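Side-chain contacts in glucose-inhibited division protein A-related protein, probable oxidoreductase (PDB 2CUL), which binds flavin-adenine dinucleotide in a Rossmann-type fold and is probably an oxidoreductase related to the glucose-inhibited division protein GidA: residues L7-G12 against V102-W107; L32-D37 against A144-L149; T92-E97 against S154-R159. All blocks are in the same frame, centred on the assembly; numbering follows the deposited sequence.

Contact 1. Residues L7-G12 against V102-W107; sequences LIVGAG and VGVRTW. With FAD (flavin-adenine dinucleotide), chain B.
Strand 7-9, which carries Leu7 and Val9, passes strand 102-106, which carries Gly103 and Val104, with an axis separation of 8.5 Å and an angle of 41° between their directions; strands 29-33 and 84-97 come between them in the sheet, and no backbone bond joins them. The first is the opening strand of the Rossmann-type FAD-binding fold and runs into a glycine-rich turn consistent with the GxGxxG pattern. What joins the two strands is a small, fully buried apolar patch. With CG of Leu7 swung away from its own N (chi1 171°) the branch heads for strand 102-106, and CD2 lies 4.1 Å from CA of Gly103 and 4.3 Å from CG2 of Val104. Val104 is shared: CG2 faces Leu7, while CG1 meets CG2 of Val9 at 4.0 Å, the two valines crossing at a slant. Leu32, on the strand beside 7-9, also packs on Val104. Beyond the strand the backbone comes right up to the cofactor, Gly10 CA lying 3.2 Å from FAD O4B and Gly12 CA 3.2 Å from FAD O5B, approaches that leave no room for a side chain. The other branch of Val9, CG1, reaches the adenine, 3.9 Å from FAD C2A.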
loop_
_atom_site.group_PDB
_atom_site.type_symbol
_atom_site.label_atom_id
_atom_site.label_comp_id
_atom_site.label_asym_id
_atom_site.label_seq_id
_atom_site.Cartn_x
_atom_site.Cartn_y
_atom_site.Cartn_z
ATOM N N LEU A 7 -6.191 3.227 9.410
ATOM C CA LEU A 7 -4.733 3.185 9.385
ATOM C C LEU A 7 -4.361 2.398 8.136
ATOM O O LEU A 7 -4.768 1.247 7.979
ATOM C CB LEU A 7 -4.181 2.465 10.620
ATOM C CG LEU A 7 -2.675 2.169 10.598
ATOM C CD1 LEU A 7 -1.883 3.471 10.664
ATOM C CD2 LEU A 7 -2.319 1.279 11.788
ATOM N N ILE A 8 -3.593 3.026 7.253
ATOM C CA ILE A 8 -3.181 2.393 6.008
ATOM C C ILE A 8 -1.681 2.127 6.020
ATOM O O ILE A 8 -0.890 3.034 6.281
ATOM C CB ILE A 8 -3.497 3.304 4.805
ATOM C CG1 ILE A 8 -4.993 3.637 4.786
ATOM C CG2 ILE A 8 -3.088 2.616 3.500
ATOM C CD1 ILE A 8 -5.353 4.748 3.807
ATOM N N VAL A 9 -1.303 0.882 5.741
ATOM C CA VAL A 9 0.101 0.490 5.693
ATOM C C VAL A 9 0.549 0.438 4.232
ATOM O O VAL A 9 0.171 -0.470 3.485
ATOM C CB VAL A 9 0.316 -0.897 6.348
ATOM C CG1 VAL A 9 1.789 -1.293 6.275
ATOM C CG2 VAL A 9 -0.141 -0.853 7.802
ATOM N N GLY A 10 1.349 1.425 3.830
ATOM C CA GLY A 10 1.834 1.486 2.461
ATOM C C GLY A 10 1.333 2.719 1.733
ATOM O O GLY A 10 0.145 2.829 1.437
ATOM N N ALA A 11 2.242 3.648 1.443
ATOM C CA ALA A 11 1.890 4.884 0.754
ATOM C C ALA A 11 2.183 4.795 -0.736
ATOM O O ALA A 11 2.801 5.694 -1.315
ATOM C CB ALA A 11 2.655 6.054 1.367
ATOM N N GLY A 12 1.736 3.704 -1.346
ATOM C CA GLY A 12 1.943 3.505 -2.766
ATOM C C GLY A 12 0.711 3.903 -3.554
ATOM O O GLY A 12 -0.172 4.591 -3.042
ATOM N N VAL A 102 -6.250 -4.326 15.465
ATOM C CA VAL A 102 -6.431 -2.966 15.960
ATOM C C VAL A 102 -5.287 -2.039 15.559
ATOM O O VAL A 102 -5.293 -0.853 15.893
ATOM C CB VAL A 102 -6.551 -2.952 17.495
ATOM C CG1 VAL A 102 -7.803 -3.702 17.923
ATOM C CG2 VAL A 102 -5.315 -3.584 18.114
ATOM N N GLY A 103 -4.305 -2.579 14.849
ATOM C CA GLY A 103 -3.179 -1.767 14.424
ATOM C C GLY A 103 -2.025 -2.647 13.996
ATOM O O GLY A 103 -2.221 -3.822 13.686
ATOM N N VAL A 104 -0.822 -2.089 13.962
ATOM C CA VAL A 104 0.344 -2.878 13.588
ATOM C C VAL A 104 1.519 -2.576 14.494
ATOM O O VAL A 104 1.618 -1.488 15.064
ATOM C CB VAL A 104 0.817 -2.611 12.130
ATOM C CG1 VAL A 104 -0.249 -3.044 11.135
ATOM C CG2 VAL A 104 1.175 -1.137 11.954
ATOM N N ARG A 105 2.396 -3.561 14.644
ATOM C CA ARG A 105 3.603 -3.381 15.424
ATOM C C ARG A 105 4.586 -2.804 14.413
ATOM O O ARG A 105 4.427 -3.016 13.209
ATOM C CB ARG A 105 4.139 -4.723 15.930
ATOM C CG ARG A 105 3.267 -5.399 16.967
ATOM C CD ARG A 105 4.034 -6.495 17.696
ATOM N NE ARG A 105 4.470 -7.574 16.810
ATOM C CZ ARG A 105 3.644 -8.368 16.136
ATOM N NH1 ARG A 105 2.330 -8.206 16.237
ATOM N NH2 ARG A 105 4.131 -9.339 15.373
ATOM N N THR A 106 5.578 -2.057 14.882
ATOM C CA THR A 106 6.572 -1.501 13.971
ATOM C C THR A 106 7.964 -1.886 14.445
ATOM O O THR A 106 8.195 -2.104 15.636
ATOM C CB THR A 106 6.484 0.041 13.859
ATOM O OG1 THR A 106 6.917 0.647 15.082
ATOM C CG2 THR A 106 5.052 0.467 13.555
ATOM N N TRP A 107 8.888 -1.976 13.499
ATOM C CA TRP A 107 10.255 -2.363 13.804
ATOM C C TRP A 107 10.912 -1.387 14.769
ATOM O O TRP A 107 11.644 -1.787 15.678
ATOM C CB TRP A 107 11.084 -2.423 12.524
ATOM C CG TRP A 107 12.348 -3.200 12.694
ATOM C CD1 TRP A 107 12.499 -4.553 12.577
ATOM C CD2 TRP A 107 13.629 -2.684 13.073
ATOM N NE1 TRP A 107 13.797 -4.910 12.860
ATOM C CE2 TRP A 107 14.511 -3.781 13.167
ATOM C CE3 TRP A 107 14.116 -1.398 13.343
ATOM C CZ2 TRP A 107 15.855 -3.633 13.521
ATOM C CZ3 TRP A 107 15.454 -1.250 13.696
ATOM C CH2 TRP A 107 16.306 -2.364 13.781
HETATM P PA FAD B . 3.310 0.124 -4.127
HETATM O O1A FAD B . 4.522 -0.675 -4.366
HETATM O O2A FAD B . 3.019 1.295 -4.994
HETATM O O5B FAD B . 3.311 0.648 -2.621
HETATM C C5B FAD B . 3.564 -0.259 -1.545
HETATM C C4B FAD B . 4.052 0.599 -0.384
HETATM O O4B FAD B . 3.986 -0.212 0.790
HETATM C C3B FAD B . 5.514 1.070 -0.507
HETATM O O3B FAD B . 5.646 2.456 -0.276
HETATM C C2B FAD B . 6.230 0.223 0.503
HETATM O O2B FAD B . 7.451 0.734 0.984
HETATM C C1B FAD B . 5.148 0.044 1.564
HETATM N N9A FAD B . 5.342 -1.092 2.463
HETATM C C8A FAD B . 5.443 -2.419 2.114
HETATM N N7A FAD B . 5.612 -3.205 3.170
HETATM C C5A FAD B . 5.618 -2.341 4.248
HETATM C C6A FAD B . 5.760 -2.564 5.638
HETATM N N6A FAD B . 5.922 -3.759 6.178
HETATM N N1A FAD B . 5.721 -1.455 6.468
HETATM C C2A FAD B . 5.552 -0.198 5.933
HETATM N N3A FAD B . 5.412 0.077 4.610
HETATM C C4A FAD B . 5.453 -1.025 3.813
HETATM N N1 FAD B . 2.308 -0.927 -13.245
HETATM C C2 FAD B . 2.318 0.062 -14.203
HETATM O O2 FAD B . 1.315 0.675 -14.478
HETATM N N3 FAD B . 3.526 0.347 -14.858
HETATM C C4 FAD B . 4.716 -0.301 -14.611
HETATM O O4 FAD B . 5.756 0.006 -15.232
HETATM C C4X FAD B . 4.704 -1.317 -13.632
HETATM N N5 FAD B . 5.864 -2.021 -13.335
HETATM C C5X FAD B . 5.858 -3.018 -12.377
HETATM C C6 FAD B . 7.036 -3.710 -12.097
HETATM C C7 FAD B . 7.094 -4.730 -11.128
HETATM C C7M FAD B . 8.404 -5.434 -10.873
HETATM C C8 FAD B . 5.888 -5.057 -10.411
HETATM C C8M FAD B . 5.864 -6.128 -9.354
HETATM C C9 FAD B . 4.681 -4.368 -10.688
HETATM C C9A FAD B . 4.634 -3.340 -11.668
HETATM N N10 FAD B . 3.432 -2.612 -11.980
HETATM C C10 FAD B . 3.468 -1.605 -12.962
HETATM C "C1'" FAD B . 2.112 -2.907 -11.292
HETATM C "C2'" FAD B . 1.579 -1.915 -10.234
HETATM O "O2'" FAD B . 1.051 -0.787 -10.878
HETATM C "C3'" FAD B . 2.664 -1.466 -9.234
HETATM O "O3'" FAD B . 3.226 -2.583 -8.546
HETATM C "C4'" FAD B . 2.126 -0.511 -8.150
HETATM O "O4'" FAD B . 3.197 0.108 -7.441
HETATM C "C5'" FAD B . 1.222 -1.307 -7.188
HETATM O "O5'" FAD B . 0.674 -0.420 -6.200
HETATM P P FAD B . 0.595 -0.796 -4.662
HETATM O O1P FAD B . -0.070 0.359 -4.036
HETATM O O2P FAD B . -0.063 -2.132 -4.469
HETATM O O3P FAD B . 2.089 -0.928 -4.181
#

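Contact 2. Residues L32-D37 against A144-L149; sequences LTQSLD and ASYPDL. With FAD (flavin-adenine dinucleotide), chain B.
Gln34 and Tyr146 are joined through a single water molecule. Water 1 donates to OE1 of Gln34 at 2.7 Å and accepts from the backbone N of Tyr146 at 2.8 Å, so one molecule is gripped by both segments. At the other end of the amide, NE2 of Gln34 lies 3.0 Å from the carbonyl O of Ala144. The Tyr146 ring only brushes the glutamine, its CD1 lying obliquely 4.4 Å from OE1 of Gln34; elsewhere the ring makes an edge-to-face contact with Trp107. Gln34 follows the end of the second parallel strand of the Rossmann-type fold, where the chain meets the adenosine half of FAD, and its backbone N is 3.1 Å from FAD N3A. Its CG sits between the backbone N and the carbonyl carbon (chi1 58°), and from there the extended chain runs over the adenine, with OE1 of Gln34 3.2 Å from FAD C5A. The amide therefore lies over the purine, between the base and segment 144-149. Ser145 turns the other way and gives its hydroxyl to a hydrogen bond with the carbonyl O of Phe124. Further around the base, Leu32 and Leu149 add apolar walls: CD2 of Leu32 touches FAD C2A, and CD2 of Leu149 comes within 3.7 Å of the exocyclic FAD N6A. Thr33, one residue before the glutamine, directs its OG1 to the backbone N of Ala11 in the glycine-rich turn.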
loop_
_atom_site.group_PDB
_atom_site.type_symbol
_atom_site.label_atom_id
_atom_site.label_comp_id
_atom_site.label_asym_id
_atom_site.label_seq_id
_atom_site.Cartn_x
_atom_site.Cartn_y
_atom_site.Cartn_z
ATOM N N LEU A 32 0.845 5.028 7.173
ATOM C CA LEU A 32 2.140 4.531 7.625
ATOM C C LEU A 32 2.904 3.905 6.465
ATOM O O LEU A 32 2.346 3.107 5.714
ATOM C CB LEU A 32 1.901 3.497 8.731
ATOM C CG LEU A 32 3.050 2.769 9.428
ATOM C CD1 LEU A 32 2.525 2.178 10.735
ATOM C CD2 LEU A 32 3.619 1.679 8.530
ATOM N N THR A 33 4.174 4.268 6.308
ATOM C CA THR A 33 4.964 3.709 5.217
ATOM C C THR A 33 6.436 3.616 5.626
ATOM O O THR A 33 6.951 4.486 6.324
ATOM C CB THR A 33 4.748 4.553 3.928
ATOM O OG1 THR A 33 4.957 3.728 2.777
ATOM C CG2 THR A 33 5.679 5.760 3.894
ATOM N N GLN A 34 7.112 2.547 5.206
ATOM C CA GLN A 34 8.501 2.340 5.612
ATOM C C GLN A 34 9.526 3.355 5.145
ATOM O O GLN A 34 10.527 3.578 5.829
ATOM C CB GLN A 34 8.970 0.929 5.239
ATOM C CG GLN A 34 8.889 0.564 3.777
ATOM C CD GLN A 34 9.103 -0.927 3.565
ATOM O OE1 GLN A 34 8.797 -1.733 4.443
ATOM N NE2 GLN A 34 9.614 -1.301 2.399
ATOM N N SER A 35 9.291 3.974 3.996
ATOM C CA SER A 35 10.233 4.965 3.492
ATOM C C SER A 35 9.505 6.145 2.872
ATOM O O SER A 35 8.842 6.000 1.850
ATOM C CB SER A 35 11.156 4.341 2.446
ATOM O OG SER A 35 12.065 5.310 1.950
ATOM N N LEU A 36 9.622 7.316 3.492
ATOM C CA LEU A 36 8.960 8.498 2.950
ATOM C C LEU A 36 9.553 8.860 1.595
ATOM O O LEU A 36 8.874 9.456 0.756
ATOM C CB LEU A 36 9.094 9.679 3.915
ATOM C CG LEU A 36 8.282 9.548 5.208
ATOM C CD1 LEU A 36 8.575 10.749 6.091
ATOM C CD2 LEU A 36 6.789 9.470 4.902
ATOM N N ASP A 37 10.808 8.476 1.366
ATOM C CA ASP A 37 11.469 8.772 0.098
ATOM C C ASP A 37 10.993 7.873 -1.039
ATOM O O ASP A 37 11.471 7.991 -2.170
ATOM C CB ASP A 37 12.990 8.635 0.235
ATOM C CG ASP A 37 13.556 9.487 1.353
ATOM O OD1 ASP A 37 13.181 10.675 1.445
ATOM O OD2 ASP A 37 14.381 8.970 2.135
ATOM N N ALA A 144 14.267 -1.719 -0.243
ATOM C CA ALA A 144 14.322 -2.950 0.534
ATOM C C ALA A 144 12.978 -3.389 1.107
ATOM O O ALA A 144 12.071 -2.578 1.316
ATOM C CB ALA A 144 15.336 -2.798 1.662
ATOM N N SER A 145 12.872 -4.691 1.349
ATOM C CA SER A 145 11.681 -5.304 1.916
ATOM C C SER A 145 12.052 -6.000 3.219
ATOM O O SER A 145 12.943 -6.850 3.240
ATOM C CB SER A 145 11.103 -6.328 0.931
ATOM O OG SER A 145 10.181 -7.192 1.578
ATOM N N TYR A 146 11.393 -5.607 4.304
ATOM C CA TYR A 146 11.617 -6.206 5.620
ATOM C C TYR A 146 10.766 -7.476 5.653
ATOM O O TYR A 146 9.592 -7.447 5.294
ATOM C CB TYR A 146 11.169 -5.247 6.729
ATOM C CG TYR A 146 12.179 -4.170 7.078
ATOM C CD1 TYR A 146 12.620 -3.254 6.118
ATOM C CD2 TYR A 146 12.670 -4.047 8.379
ATOM C CE1 TYR A 146 13.523 -2.241 6.446
ATOM C CE2 TYR A 146 13.573 -3.034 8.718
ATOM C CZ TYR A 146 13.992 -2.137 7.747
ATOM O OH TYR A 146 14.875 -1.140 8.088
ATOM N N PRO A 147 11.348 -8.601 6.104
ATOM C CA PRO A 147 10.664 -9.897 6.177
ATOM C C PRO A 147 9.627 -10.109 7.276
ATOM O O PRO A 147 8.806 -11.021 7.194
ATOM C CB PRO A 147 11.826 -10.871 6.318
ATOM C CG PRO A 147 12.751 -10.114 7.213
ATOM C CD PRO A 147 12.741 -8.723 6.589
ATOM N N ASP A 148 9.658 -9.265 8.294
ATOM C CA ASP A 148 8.763 -9.403 9.437
ATOM C C ASP A 148 7.265 -9.518 9.187
ATOM O O ASP A 148 6.622 -10.423 9.716
ATOM C CB ASP A 148 9.013 -8.258 10.408
ATOM C CG ASP A 148 10.476 -8.094 10.737
ATOM O OD1 ASP A 148 10.881 -8.474 11.857
ATOM O OD2 ASP A 148 11.220 -7.599 9.872
ATOM N N LEU A 149 6.697 -8.607 8.402
ATOM C CA LEU A 149 5.257 -8.647 8.170
ATOM C C LEU A 149 4.802 -9.949 7.523
ATOM O O LEU A 149 3.824 -10.549 7.964
ATOM C CB LEU A 149 4.812 -7.447 7.332
ATOM C CG LEU A 149 3.304 -7.317 7.094
ATOM C CD1 LEU A 149 2.548 -7.291 8.421
ATOM C CD2 LEU A 149 3.035 -6.042 6.301
HETATM P PA FAD B . 3.310 0.124 -4.127
HETATM O O1A FAD B . 4.522 -0.675 -4.366
HETATM O O2A FAD B . 3.019 1.295 -4.994
HETATM O O5B FAD B . 3.311 0.648 -2.621
HETATM C C5B FAD B . 3.564 -0.259 -1.545
HETATM C C4B FAD B . 4.052 0.599 -0.384
HETATM O O4B FAD B . 3.986 -0.212 0.790
HETATM C C3B FAD B . 5.514 1.070 -0.507
HETATM O O3B FAD B . 5.646 2.456 -0.276
HETATM C C2B FAD B . 6.230 0.223 0.503
HETATM O O2B FAD B . 7.451 0.734 0.984
HETATM C C1B FAD B . 5.148 0.044 1.564
HETATM N N9A FAD B . 5.342 -1.092 2.463
HETATM C C8A FAD B . 5.443 -2.419 2.114
HETATM N N7A FAD B . 5.612 -3.205 3.170
HETATM C C5A FAD B . 5.618 -2.341 4.248
HETATM C C6A FAD B . 5.760 -2.564 5.638
HETATM N N6A FAD B . 5.922 -3.759 6.178
HETATM N N1A FAD B . 5.721 -1.455 6.468
HETATM C C2A FAD B . 5.552 -0.198 5.933
HETATM N N3A FAD B . 5.412 0.077 4.610
HETATM C C4A FAD B . 5.453 -1.025 3.813
HETATM N N1 FAD B . 2.308 -0.927 -13.245
HETATM C C2 FAD B . 2.318 0.062 -14.203
HETATM O O2 FAD B . 1.315 0.675 -14.478
HETATM N N3 FAD B . 3.526 0.347 -14.858
HETATM C C4 FAD B . 4.716 -0.301 -14.611
HETATM O O4 FAD B . 5.756 0.006 -15.232
HETATM C C4X FAD B . 4.704 -1.317 -13.632
HETATM N N5 FAD B . 5.864 -2.021 -13.335
HETATM C C5X FAD B . 5.858 -3.018 -12.377
HETATM C C6 FAD B . 7.036 -3.710 -12.097
HETATM C C7 FAD B . 7.094 -4.730 -11.128
HETATM C C7M FAD B . 8.404 -5.434 -10.873
HETATM C C8 FAD B . 5.888 -5.057 -10.411
HETATM C C8M FAD B . 5.864 -6.128 -9.354
HETATM C C9 FAD B . 4.681 -4.368 -10.688
HETATM C C9A FAD B . 4.634 -3.340 -11.668
HETATM N N10 FAD B . 3.432 -2.612 -11.980
HETATM C C10 FAD B . 3.468 -1.605 -12.962
HETATM C "C1'" FAD B . 2.112 -2.907 -11.292
HETATM C "C2'" FAD B . 1.579 -1.915 -10.234
HETATM O "O2'" FAD B . 1.051 -0.787 -10.878
HETATM C "C3'" FAD B . 2.664 -1.466 -9.234
HETATM O "O3'" FAD B . 3.226 -2.583 -8.546
HETATM C "C4'" FAD B . 2.126 -0.511 -8.150
HETATM O "O4'" FAD B . 3.197 0.108 -7.441
HETATM C "C5'" FAD B . 1.222 -1.307 -7.188
HETATM O "O5'" FAD B . 0.674 -0.420 -6.200
HETATM P P FAD B . 0.595 -0.796 -4.662
HETATM O O1P FAD B . -0.070 0.359 -4.036
HETATM O O2P FAD B . -0.063 -2.132 -4.469
HETATM O O3P FAD B . 2.089 -0.928 -4.181
HETATM O O HOH W 1 9.021 -4.285 3.703
#

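Contact 3. Residues T92-E97 against S154-R159; sequences TGLLLE and SRLGFR
Leu94 and Leu156 lead an apolar contact between strand 84-97, just past the corner at Gly93, and the C-terminal end of helix 148-155, where Gly157 forms a Schellman motif. The packing is all between side-chain carbons. Leu156 forks between two strand leucines: its CD1 touches CD1 of Leu94 at 3.9 Å, the two side chains crossing at an angle, and its CD2 meets CD1 of Leu96 at 4.1 Å, this pair reaching toward each other tip to tip. With CG opposite its carbonyl carbon (chi1 -64°) and the chain extended beyond (chi2 175°), Leu156 points its fork at the strand. CD1 of Leu94 also approaches the Phe158 ring obliquely, 4.3 Å from CE2 of Phe158. Leu153 and Leu201 border both Leu94 and Phe158, continuing the apolar cluster toward the helix and toward strand 201-203, and the ring of Phe158 has a cation-pi partner in Arg197. Polar bonds lie around this patch: the backbone N of Leu94 is hydrogen-bonded to Asp152 OD2, a second tie between strand and helix. Gly157, with positive phi (108°), ends the helix in the Schellman motif, and Phe158 follows it; there Gly157 N donates to the backbone O of Ser154 at 3.0 Å.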
loop_
_atom_site.group_PDB
_atom_site.type_symbol
_atom_site.label_atom_id
_atom_site.label_comp_id
_atom_site.label_asym_id
_atom_site.label_seq_id
_atom_site.Cartn_x
_atom_site.Cartn_y
_atom_site.Cartn_z
ATOM N N THR A 92 5.723 -4.581 11.153
ATOM C CA THR A 92 6.344 -5.888 11.322
ATOM C C THR A 92 5.356 -6.973 11.730
ATOM O O THR A 92 5.706 -8.153 11.776
ATOM C CB THR A 92 7.454 -5.829 12.388
ATOM O OG1 THR A 92 6.916 -5.299 13.606
ATOM C CG2 THR A 92 8.607 -4.953 11.915
ATOM N N GLY A 93 4.127 -6.579 12.032
ATOM C CA GLY A 93 3.131 -7.554 12.434
ATOM C C GLY A 93 1.799 -6.913 12.754
ATOM O O GLY A 93 1.686 -5.690 12.815
ATOM N N LEU A 94 0.780 -7.738 12.956
ATOM C CA LEU A 94 -0.548 -7.229 13.260
ATOM C C LEU A 94 -0.803 -7.134 14.759
ATOM O O LEU A 94 -0.488 -8.062 15.508
ATOM C CB LEU A 94 -1.614 -8.137 12.635
ATOM C CG LEU A 94 -1.539 -8.385 11.124
ATOM C CD1 LEU A 94 -2.737 -9.221 10.693
ATOM C CD2 LEU A 94 -1.524 -7.056 10.376
ATOM N N LEU A 95 -1.345 -6.002 15.204
ATOM C CA LEU A 95 -1.685 -5.845 16.614
ATOM C C LEU A 95 -3.071 -6.462 16.739
ATOM O O LEU A 95 -4.004 -6.038 16.059
ATOM C CB LEU A 95 -1.754 -4.369 17.011
ATOM C CG LEU A 95 -0.452 -3.595 17.175
ATOM C CD1 LEU A 95 -0.778 -2.158 17.564
ATOM C CD2 LEU A 95 0.407 -4.250 18.250
ATOM N N LEU A 96 -3.208 -7.457 17.609
ATOM C CA LEU A 96 -4.489 -8.130 17.767
ATOM C C LEU A 96 -5.087 -8.067 19.162
ATOM O O LEU A 96 -4.376 -8.062 20.165
ATOM C CB LEU A 96 -4.356 -9.611 17.390
ATOM C CG LEU A 96 -3.756 -9.994 16.035
ATOM C CD1 LEU A 96 -3.714 -11.518 15.918
ATOM C CD2 LEU A 96 -4.588 -9.399 14.911
ATOM N N GLU A 97 -6.410 -8.008 19.200
ATOM C CA GLU A 97 -7.166 -8.044 20.442
ATOM C C GLU A 97 -8.133 -9.164 20.084
ATOM O O GLU A 97 -9.168 -8.939 19.449
ATOM C CB GLU A 97 -7.898 -6.723 20.699
ATOM C CG GLU A 97 -6.948 -5.544 20.838
ATOM C CD GLU A 97 -7.602 -4.302 21.416
ATOM O OE1 GLU A 97 -8.815 -4.097 21.194
ATOM O OE2 GLU A 97 -6.892 -3.521 22.083
ATOM N N SER A 154 2.144 -15.107 7.860
ATOM C CA SER A 154 2.278 -16.545 7.625
ATOM C C SER A 154 2.039 -17.312 8.922
ATOM O O SER A 154 1.348 -18.333 8.934
ATOM C CB SER A 154 3.676 -16.867 7.090
ATOM O OG SER A 154 3.918 -16.195 5.865
ATOM N N ARG A 155 2.615 -16.819 10.014
ATOM C CA ARG A 155 2.443 -17.469 11.309
ATOM C C ARG A 155 0.981 -17.484 11.730
ATOM O O ARG A 155 0.524 -18.424 12.377
ATOM C CB ARG A 155 3.261 -16.758 12.387
ATOM C CG ARG A 155 4.758 -16.927 12.256
ATOM C CD ARG A 155 5.452 -16.371 13.486
ATOM N NE ARG A 155 6.902 -16.483 13.399
ATOM C CZ ARG A 155 7.736 -16.084 14.352
ATOM N NH1 ARG A 155 7.258 -15.547 15.469
ATOM N NH2 ARG A 155 9.045 -16.219 14.190
ATOM N N LEU A 156 0.245 -16.439 11.362
ATOM C CA LEU A 156 -1.163 -16.343 11.718
ATOM C C LEU A 156 -2.039 -17.253 10.867
ATOM O O LEU A 156 -3.220 -17.429 11.159
ATOM C CB LEU A 156 -1.642 -14.889 11.602
ATOM C CG LEU A 156 -0.980 -13.910 12.578
ATOM C CD1 LEU A 156 -1.451 -12.492 12.290
ATOM C CD2 LEU A 156 -1.317 -14.302 14.011
ATOM N N GLY A 157 -1.459 -17.822 9.813
ATOM C CA GLY A 157 -2.212 -18.730 8.963
ATOM C C GLY A 157 -2.601 -18.237 7.581
ATOM O O GLY A 157 -3.173 -18.992 6.794
ATOM N N PHE A 158 -2.301 -16.981 7.269
ATOM C CA PHE A 158 -2.648 -16.446 5.956
ATOM C C PHE A 158 -1.973 -17.201 4.815
ATOM O O PHE A 158 -0.805 -17.577 4.909
ATOM C CB PHE A 158 -2.282 -14.962 5.878
ATOM C CG PHE A 158 -3.230 -14.070 6.622
ATOM C CD1 PHE A 158 -4.431 -13.668 6.042
ATOM C CD2 PHE A 158 -2.929 -13.640 7.910
ATOM C CE1 PHE A 158 -5.317 -12.847 6.737
ATOM C CE2 PHE A 158 -3.809 -12.821 8.613
ATOM C CZ PHE A 158 -5.005 -12.423 8.024
ATOM N N ARG A 159 -2.730 -17.421 3.742
ATOM C CA ARG A 159 -2.238 -18.118 2.556
ATOM C C ARG A 159 -1.870 -17.114 1.465
ATOM O O ARG A 159 -2.526 -16.083 1.318
ATOM C CB ARG A 159 -3.309 -19.068 2.013
ATOM C CG ARG A 159 -3.699 -20.201 2.952
ATOM C CD ARG A 159 -2.503 -21.056 3.326
ATOM N NE ARG A 159 -2.898 -22.430 3.620
ATOM C CZ ARG A 159 -2.059 -23.380 4.019
ATOM N NH1 ARG A 159 -0.769 -23.107 4.178
ATOM N NH2 ARG A 159 -2.506 -24.608 4.247
#

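In the fold
The three contacts meet around one mixed sheet, in which strands 6-9, 29-33, 84-97 and 100-106 lie in that order. Contacts 1 and 2, with centres 9 Å apart, both touch FAD and share backbone bonding between neighbouring strands: Gly10 N lies 2.7 Å from Leu32 O and Ile8 O 2.8 Å from Leu32 N. Contact 3, centred about 13 Å from contact 1, is joined to it by the pairing of Leu95 with Val102 and Gly103. Helix 148-155 links contacts 2 and 3, whose centres are 16 Å apart, with CB of Asp148 3.5 Å from CB of Thr92. Contact 3 stands back from the cofactor, the Leu94 side chain being about 9 Å from FAD.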